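Local coordinates for protein glycerol dehydrogenase (Schizosaccharomyces pombe, PDB 1TA9) that catalyses the NAD(+)-dependent oxidation of glycerol to dihydroxyacetone, probably with a catalytic zinc ion, in the assimilation of glycerol, at residues Y72-H77 and V294-T299; F66-K71 and S302-E307. All coordinates share one frame; numbering follows the deposited sequence.

Contact 1: Y72-H77 and V294-T299; sequences YVQGRH and VVEANT
Tyr72 and Gln74 face Val295, Glu296 and Thr299 where residues 294-299 of helix 289-307 run roughly antiparallel to strand residues 72-75, at 151°, their axes 10.1 Å apart. With CG anti to the backbone N (chi1 170°), the Tyr72 ring reaches over to the helix and puts OH 3.7 Å from Glu296 CA and 3.6 Å from Thr299 CB. The methyl CG2 of Thr299 meets the ring edge in its plane, 3.7 Å from Tyr72 CE2. Gln74 OE1 takes the phenol hydrogen in the carbonyl plane, on a lone pair, with Tyr72 OH 2.6 Å from OE1, which gives these two buried atoms a partner in each other. No hydrogen bond joins 72-77 to 294-299, but Gln74 NE2 is held by Glu292 O, just earlier in the same helix. Gripped at both ends, the amide is fixed in its rotation, and Val295 CG1 packs 3.6 Å from Gln74 OE1. Thr299 OG1 donates to Val295 O at 2.8 Å, an oxygen that also takes Thr299 N; CG2, anti to the backbone N, is left turned to the tyrosine. Glu296 contributes CB, while its carboxylate leads away to a salt bridge with Arg64 of the second subunit. The contact packs the nucleotide-binding-type parallel sheet on the helical region, as in iron-containing alcohol dehydrogenases, with Thr299 near Ala179, a probable NAD(+)-binding residue. Strand 71-75, one of the two outermost in the chain's sheet, bonds to strand 210-214; an antiparallel ladder with the second subunit extends the sheet, and helix 258-284 packs on Val294 and Ala297.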
ATOM      1  N   TYR B  72     -11.268 -14.976  36.283  1.00 12.18           N
ATOM      2  CA  TYR B  72     -12.288 -15.198  35.266  1.00 11.91           C
ATOM      3  C   TYR B  72     -11.962 -16.587  34.746  1.00 11.79           C
ATOM      4  O   TYR B  72     -10.862 -16.823  34.255  1.00 11.46           O
ATOM      5  CB  TYR B  72     -12.198 -14.166  34.138  1.00 11.56           C
ATOM      6  CG  TYR B  72     -13.080 -14.490  32.953  1.00 11.31           C
ATOM      7  CD1 TYR B  72     -12.618 -15.299  31.910  1.00 11.22           C
ATOM      8  CD2 TYR B  72     -14.383 -14.003  32.877  1.00 11.35           C
ATOM      9  CE1 TYR B  72     -13.436 -15.612  30.823  1.00 10.82           C
ATOM     10  CE2 TYR B  72     -15.206 -14.309  31.800  1.00 11.03           C
ATOM     11  CZ  TYR B  72     -14.728 -15.113  30.774  1.00 11.00           C
ATOM     12  OH  TYR B  72     -15.549 -15.411  29.705  1.00 10.49           O
ATOM     13  N   VAL B  73     -12.909 -17.508  34.883  1.00 11.90           N
ATOM     14  CA  VAL B  73     -12.700 -18.891  34.461  1.00 12.50           C
ATOM     15  C   VAL B  73     -13.794 -19.315  33.499  1.00 12.67           C
ATOM     16  O   VAL B  73     -14.976 -19.206  33.815  1.00 13.16           O
ATOM     17  CB  VAL B  73     -12.708 -19.834  35.679  1.00 12.32           C
ATOM     18  CG1 VAL B  73     -12.471 -21.275  35.237  1.00 12.46           C
ATOM     19  CG2 VAL B  73     -11.645 -19.390  36.676  1.00 12.35           C
ATOM     20  N   GLN B  74     -13.387 -19.810  32.334  1.00 12.90           N
ATOM     21  CA  GLN B  74     -14.317 -20.226  31.288  1.00 13.18           C
ATOM     22  C   GLN B  74     -13.918 -21.572  30.663  1.00 13.29           C
ATOM     23  O   GLN B  74     -12.790 -21.741  30.198  1.00 13.32           O
ATOM     24  CB  GLN B  74     -14.340 -19.140  30.210  1.00 13.51           C
ATOM     25  CG  GLN B  74     -15.144 -19.460  28.974  1.00 14.09           C
ATOM     26  CD  GLN B  74     -14.870 -18.475  27.853  1.00 14.36           C
ATOM     27  OE1 GLN B  74     -14.856 -17.263  28.069  1.00 14.29           O
ATOM     28  NE2 GLN B  74     -14.655 -18.991  26.645  1.00 14.47           N
ATOM     29  N   GLY B  75     -14.846 -22.526  30.640  1.00 13.17           N
ATOM     30  CA  GLY B  75     -14.535 -23.818  30.053  1.00 13.10           C
ATOM     31  C   GLY B  75     -15.748 -24.724  29.957  1.00 13.19           C
ATOM     32  O   GLY B  75     -16.721 -24.549  30.686  1.00 12.91           O
ATOM     33  N   ARG B  76     -15.694 -25.701  29.058  1.00 13.39           N
ATOM     34  CA  ARG B  76     -16.815 -26.612  28.890  1.00 13.80           C
ATOM     35  C   ARG B  76     -16.852 -27.616  30.035  1.00 14.21           C
ATOM     36  O   ARG B  76     -15.855 -28.280  30.318  1.00 14.30           O
ATOM     37  CB  ARG B  76     -16.710 -27.348  27.554  1.00 13.47           C
ATOM     38  CG  ARG B  76     -18.006 -28.036  27.175  1.00 13.22           C
ATOM     39  CD  ARG B  76     -17.942 -28.686  25.814  1.00 13.11           C
ATOM     40  NE  ARG B  76     -19.291 -28.977  25.344  1.00 13.39           N
ATOM     41  CZ  ARG B  76     -19.592 -29.452  24.141  1.00 13.36           C
ATOM     42  NH1 ARG B  76     -18.635 -29.707  23.258  1.00 13.39           N
ATOM     43  NH2 ARG B  76     -20.863 -29.652  23.816  1.00 13.31           N
ATOM     44  N   HIS B  77     -18.007 -27.713  30.689  1.00 14.79           N
ATOM     45  CA  HIS B  77     -18.204 -28.618  31.822  1.00 15.35           C
ATOM     46  C   HIS B  77     -17.470 -28.096  33.054  1.00 15.45           C
ATOM     47  O   HIS B  77     -17.288 -28.819  34.032  1.00 15.47           O
ATOM     48  CB  HIS B  77     -17.703 -30.027  31.483  1.00 15.71           C
ATOM     49  CG  HIS B  77     -18.329 -30.608  30.253  1.00 16.12           C
ATOM     50  ND1 HIS B  77     -19.687 -30.790  30.126  1.00 16.44           N
ATOM     51  CD2 HIS B  77     -17.781 -31.035  29.090  1.00 16.43           C
ATOM     52  CE1 HIS B  77     -19.952 -31.304  28.937  1.00 16.47           C
ATOM     53  NE2 HIS B  77     -18.813 -31.462  28.289  1.00 16.70           N
ATOM     54  N   VAL B 294     -15.927 -15.807  21.465  1.00  9.02           N
ATOM     55  CA  VAL B 294     -16.986 -14.817  21.592  1.00  9.20           C
ATOM     56  C   VAL B 294     -17.565 -14.810  23.004  1.00  9.12           C
ATOM     57  O   VAL B 294     -18.019 -13.771  23.488  1.00  9.50           O
ATOM     58  CB  VAL B 294     -18.087 -15.057  20.535  1.00  8.96           C
ATOM     59  CG1 VAL B 294     -19.243 -14.081  20.736  1.00  8.93           C
ATOM     60  CG2 VAL B 294     -17.487 -14.873  19.144  1.00  9.11           C
ATOM     61  N   VAL B 295     -17.553 -15.958  23.674  1.00  9.11           N
ATOM     62  CA  VAL B 295     -18.042 -15.984  25.048  1.00  8.97           C
ATOM     63  C   VAL B 295     -17.077 -15.102  25.843  1.00  9.02           C
ATOM     64  O   VAL B 295     -17.499 -14.309  26.693  1.00  8.73           O
ATOM     65  CB  VAL B 295     -18.057 -17.416  25.638  1.00  8.90           C
ATOM     66  CG1 VAL B 295     -18.292 -17.357  27.145  1.00  8.60           C
ATOM     67  CG2 VAL B 295     -19.169 -18.233  24.981  1.00  8.65           C
ATOM     68  N   GLU B 296     -15.781 -15.216  25.552  1.00  9.06           N
ATOM     69  CA  GLU B 296     -14.805 -14.386  26.257  1.00  9.28           C
ATOM     70  C   GLU B 296     -15.002 -12.911  25.894  1.00  9.38           C
ATOM     71  O   GLU B 296     -14.934 -12.040  26.756  1.00  9.44           O
ATOM     72  CB  GLU B 296     -13.355 -14.794  25.932  1.00  9.41           C
ATOM     73  CG  GLU B 296     -12.354 -14.006  26.785  1.00  9.68           C
ATOM     74  CD  GLU B 296     -10.915 -14.071  26.301  1.00 10.37           C
ATOM     75  OE1 GLU B 296     -10.164 -13.119  26.612  1.00 10.86           O
ATOM     76  OE2 GLU B 296     -10.523 -15.052  25.632  1.00 10.31           O
ATOM     77  N   ALA B 297     -15.248 -12.628  24.619  1.00  9.58           N
ATOM     78  CA  ALA B 297     -15.450 -11.249  24.182  1.00  9.87           C
ATOM     79  C   ALA B 297     -16.700 -10.638  24.816  1.00  9.91           C
ATOM     80  O   ALA B 297     -16.686  -9.490  25.266  1.00  9.83           O
ATOM     81  CB  ALA B 297     -15.559 -11.192  22.660  1.00  9.95           C
ATOM     82  N   ASN B 298     -17.776 -11.415  24.854  1.00  9.90           N
ATOM     83  CA  ASN B 298     -19.038 -10.953  25.419  1.00 10.36           C
ATOM     84  C   ASN B 298     -18.989 -10.749  26.926  1.00 10.44           C
ATOM     85  O   ASN B 298     -19.713  -9.917  27.469  1.00 10.65           O
ATOM     86  CB  ASN B 298     -20.154 -11.962  25.123  1.00 10.47           C
ATOM     87  CG  ASN B 298     -20.650 -11.891  23.695  1.00 10.84           C
ATOM     88  OD1 ASN B 298     -20.081 -11.191  22.859  1.00 11.19           O
ATOM     89  ND2 ASN B 298     -21.718 -12.626  23.408  1.00 10.57           N
ATOM     90  N   THR B 299     -18.145 -11.520  27.599  1.00 10.64           N
ATOM     91  CA  THR B 299     -18.067 -11.463  29.053  1.00 10.86           C
ATOM     92  C   THR B 299     -16.850 -10.740  29.613  1.00 10.86           C
ATOM     93  O   THR B 299     -16.978  -9.667  30.200  1.00 11.15           O
ATOM     94  CB  THR B 299     -18.113 -12.889  29.635  1.00 10.89           C
ATOM     95  OG1 THR B 299     -19.058 -13.671  28.889  1.00 11.63           O
ATOM     96  CG2 THR B 299     -18.556 -12.856  31.093  1.00 10.96           C
TER

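Contact 2: F66-K71 and S302-E307; sequences FTSPQK and SGLGFE
Leu304 holds CG anti to its carbonyl carbon (chi1 -66°) and thereby sends CD2 into the bend formed by Thr67, Ser68 and Pro69, while Glu307, extended throughout with CG anti to the backbone N (chi1 -170°), lays its carboxylate end across the Thr67 methyl. One methyl, CD2, of Leu304 lies 3.6 Å from Thr67 O, and both Ser68 CB and Pro69 CD are 3.7 Å from it. A leucine suits this place, since one methyl of its fork packs against backbone oxygen, CB and proline ring. Ser68 OG donates to Pro69 O at 2.7 Å, in the carbonyl plane on a lone pair, tying down the turn just after the strand. A glycine in place of Ser68 would probably leave Pro69 O without this donor and open a gap beside Leu304 CD2, setting the bend freer to move. Thr67 CG2 packs 3.8 Å from Glu307 CD, the two side chains meeting at about a right angle; threonine serves both needs, since its OG1 bonds Asn207 and Lys71 of the second subunit. Asn207 also bonds Glu307 OE2, and Ser187 takes up OE1, so the buried carboxylate has partners beside the probable NAD(+)-binding residues Ser186 and Leu188. Behind Leu304, helix 258-284 supplies Ile263; Pro69 rests on strand 210-214, and strand 64-67 pairs antiparallel with a strand of the second subunit.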
ATOM      1  N   PHE B  66      -7.377   0.990  37.080  1.00 12.05           N
ATOM      2  CA  PHE B  66      -7.806  -0.207  36.365  1.00 12.42           C
ATOM      3  C   PHE B  66      -8.466  -1.072  37.430  1.00 12.57           C
ATOM      4  O   PHE B  66      -7.949  -1.198  38.545  1.00 12.52           O
ATOM      5  CB  PHE B  66      -6.610  -0.934  35.741  1.00 12.53           C
ATOM      6  CG  PHE B  66      -6.973  -2.219  35.040  1.00 12.48           C
ATOM      7  CD1 PHE B  66      -6.990  -3.427  35.731  1.00 12.72           C
ATOM      8  CD2 PHE B  66      -7.298  -2.219  33.685  1.00 12.75           C
ATOM      9  CE1 PHE B  66      -7.327  -4.623  35.082  1.00 13.14           C
ATOM     10  CE2 PHE B  66      -7.637  -3.403  33.023  1.00 12.90           C
ATOM     11  CZ  PHE B  66      -7.651  -4.607  33.721  1.00 13.12           C
ATOM     12  N   THR B  67      -9.612  -1.653  37.096  1.00 12.76           N
ATOM     13  CA  THR B  67     -10.352  -2.471  38.046  1.00 12.80           C
ATOM     14  C   THR B  67     -10.733  -3.804  37.404  1.00 12.75           C
ATOM     15  O   THR B  67     -10.994  -3.872  36.203  1.00 12.37           O
ATOM     16  CB  THR B  67     -11.613  -1.707  38.529  1.00 13.16           C
ATOM     17  OG1 THR B  67     -12.226  -2.415  39.611  1.00 13.38           O
ATOM     18  CG2 THR B  67     -12.605  -1.540  37.394  1.00 13.28           C
ATOM     19  N   SER B  68     -10.759  -4.869  38.198  1.00 12.68           N
ATOM     20  CA  SER B  68     -11.077  -6.177  37.641  1.00 12.88           C
ATOM     21  C   SER B  68     -11.469  -7.236  38.656  1.00 12.67           C
ATOM     22  O   SER B  68     -11.272  -7.070  39.862  1.00 12.30           O
ATOM     23  CB  SER B  68      -9.852  -6.682  36.861  1.00 13.09           C
ATOM     24  OG  SER B  68      -9.945  -8.062  36.552  1.00 14.06           O
ATOM     25  N   PRO B  69     -12.089  -8.326  38.179  1.00 12.57           N
ATOM     26  CA  PRO B  69     -12.463  -9.396  39.103  1.00 12.33           C
ATOM     27  C   PRO B  69     -11.110 -10.053  39.379  1.00 12.08           C
ATOM     28  O   PRO B  69     -10.166  -9.865  38.599  1.00 11.80           O
ATOM     29  CB  PRO B  69     -13.349 -10.303  38.254  1.00 12.43           C
ATOM     30  CG  PRO B  69     -13.967  -9.343  37.258  1.00 12.95           C
ATOM     31  CD  PRO B  69     -12.790  -8.474  36.888  1.00 12.57           C
ATOM     32  N   GLN B  70     -10.996 -10.810  40.461  1.00 11.82           N
ATOM     33  CA  GLN B  70      -9.731 -11.470  40.754  1.00 12.09           C
ATOM     34  C   GLN B  70      -9.453 -12.616  39.789  1.00 12.19           C
ATOM     35  O   GLN B  70      -8.299 -12.878  39.435  1.00 11.99           O
ATOM     36  CB  GLN B  70      -9.731 -11.998  42.181  1.00 12.26           C
ATOM     37  CG  GLN B  70      -9.820 -10.906  43.225  1.00 12.47           C
ATOM     38  CD  GLN B  70      -9.808 -11.460  44.628  1.00 13.05           C
ATOM     39  OE1 GLN B  70     -10.790 -12.053  45.086  1.00 12.96           O
ATOM     40  NE2 GLN B  70      -8.686 -11.284  45.320  1.00 12.89           N
ATOM     41  N   LYS B  71     -10.511 -13.306  39.374  1.00 12.44           N
ATOM     42  CA  LYS B  71     -10.371 -14.434  38.461  1.00 12.62           C
ATOM     43  C   LYS B  71     -11.554 -14.534  37.504  1.00 12.57           C
ATOM     44  O   LYS B  71     -12.687 -14.208  37.862  1.00 12.57           O
ATOM     45  CB  LYS B  71     -10.287 -15.752  39.243  1.00 13.33           C
ATOM     46  CG  LYS B  71      -9.124 -15.874  40.216  1.00 14.28           C
ATOM     47  CD  LYS B  71      -7.810 -16.169  39.514  1.00 14.62           C
ATOM     48  CE  LYS B  71      -6.736 -16.509  40.542  1.00 15.04           C
ATOM     49  NZ  LYS B  71      -5.383 -16.664  39.941  1.00 15.25           N
ATOM     50  N   SER B 302     -15.624  -7.430  26.912  1.00 11.45           N
ATOM     51  CA  SER B 302     -16.609  -6.366  26.944  1.00 11.88           C
ATOM     52  C   SER B 302     -16.740  -5.813  28.366  1.00 12.18           C
ATOM     53  O   SER B 302     -16.853  -4.603  28.565  1.00 12.33           O
ATOM     54  CB  SER B 302     -17.952  -6.885  26.439  1.00 12.04           C
ATOM     55  OG  SER B 302     -18.848  -5.809  26.246  1.00 12.46           O
ATOM     56  N   GLY B 303     -16.696  -6.706  29.351  1.00 12.26           N
ATOM     57  CA  GLY B 303     -16.806  -6.296  30.740  1.00 12.20           C
ATOM     58  C   GLY B 303     -15.688  -5.379  31.200  1.00 12.13           C
ATOM     59  O   GLY B 303     -15.945  -4.273  31.670  1.00 12.00           O
ATOM     60  N   LEU B 304     -14.445  -5.827  31.069  1.00 12.25           N
ATOM     61  CA  LEU B 304     -13.308  -5.011  31.483  1.00 12.77           C
ATOM     62  C   LEU B 304     -13.148  -3.803  30.567  1.00 13.03           C
ATOM     63  O   LEU B 304     -12.709  -2.737  31.003  1.00 12.97           O
ATOM     64  CB  LEU B 304     -12.017  -5.829  31.449  1.00 12.99           C
ATOM     65  CG  LEU B 304     -11.882  -6.992  32.431  1.00 13.48           C
ATOM     66  CD1 LEU B 304     -10.562  -7.715  32.165  1.00 13.81           C
ATOM     67  CD2 LEU B 304     -11.936  -6.463  33.857  1.00 13.71           C
ATOM     68  N   GLY B 305     -13.505  -3.984  29.298  1.00 13.12           N
ATOM     69  CA  GLY B 305     -13.395  -2.915  28.320  1.00 13.36           C
ATOM     70  C   GLY B 305     -14.319  -1.742  28.581  1.00 13.84           C
ATOM     71  O   GLY B 305     -13.946  -0.593  28.350  1.00 13.79           O
ATOM     72  N   PHE B 306     -15.527  -2.014  29.063  1.00 14.39           N
ATOM     73  CA  PHE B 306     -16.463  -0.933  29.335  1.00 15.09           C
ATOM     74  C   PHE B 306     -16.247  -0.302  30.714  1.00 15.11           C
ATOM     75  O   PHE B 306     -16.252   0.919  30.844  1.00 15.24           O
ATOM     76  CB  PHE B 306     -17.916  -1.426  29.170  1.00 15.39           C
ATOM     77  CG  PHE B 306     -18.611  -1.778  30.459  1.00 16.17           C
ATOM     78  CD1 PHE B 306     -19.076  -0.781  31.315  1.00 16.45           C
ATOM     79  CD2 PHE B 306     -18.821  -3.109  30.807  1.00 16.48           C
ATOM     80  CE1 PHE B 306     -19.740  -1.107  32.498  1.00 16.75           C
ATOM     81  CE2 PHE B 306     -19.485  -3.443  31.988  1.00 16.85           C
ATOM     82  CZ  PHE B 306     -19.944  -2.438  32.835  1.00 16.68           C
ATOM     83  N   GLU B 307     -16.029  -1.120  31.737  1.00 15.49           N
ATOM     84  CA  GLU B 307     -15.849  -0.577  33.079  1.00 15.74           C
ATOM     85  C   GLU B 307     -14.561   0.234  33.235  1.00 15.46           C
ATOM     86  O   GLU B 307     -14.529   1.227  33.971  1.00 15.23           O
ATOM     87  CB  GLU B 307     -15.899  -1.695  34.128  1.00 17.00           C
ATOM     88  CG  GLU B 307     -15.959  -1.172  35.561  1.00 18.82           C
ATOM     89  CD  GLU B 307     -16.241  -2.255  36.595  1.00 20.12           C
ATOM     90  OE1 GLU B 307     -16.395  -1.907  37.784  1.00 20.99           O
ATOM     91  OE2 GLU B 307     -16.307  -3.449  36.231  1.00 21.23           O
TER

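How the contacts relate
Both contacts are buried, and both set one helix, 289-307, against the chain around the consecutive strands 64-67 and 71-75: contact 1 joins the middle of the helix to the second strand, contact 2 its C-terminal end to the end of the first strand and the loop after it. Their centres lie 14 Å apart, and a probable hydrogen bond from Ser302 N to Ala297 O (2.8 Å), five residues back as in a pi-type turn, links the two helical segments. Neither forms a hydrogen bond between its two segments. Contact 1, where the chain's own parallel sheet ends and the second subunit's strand carries it on, relies on an aromatic ring and an amide, whereas contact 2 sets a leucine methyl into an irregular bend and a carboxylate near the probable cofactor site.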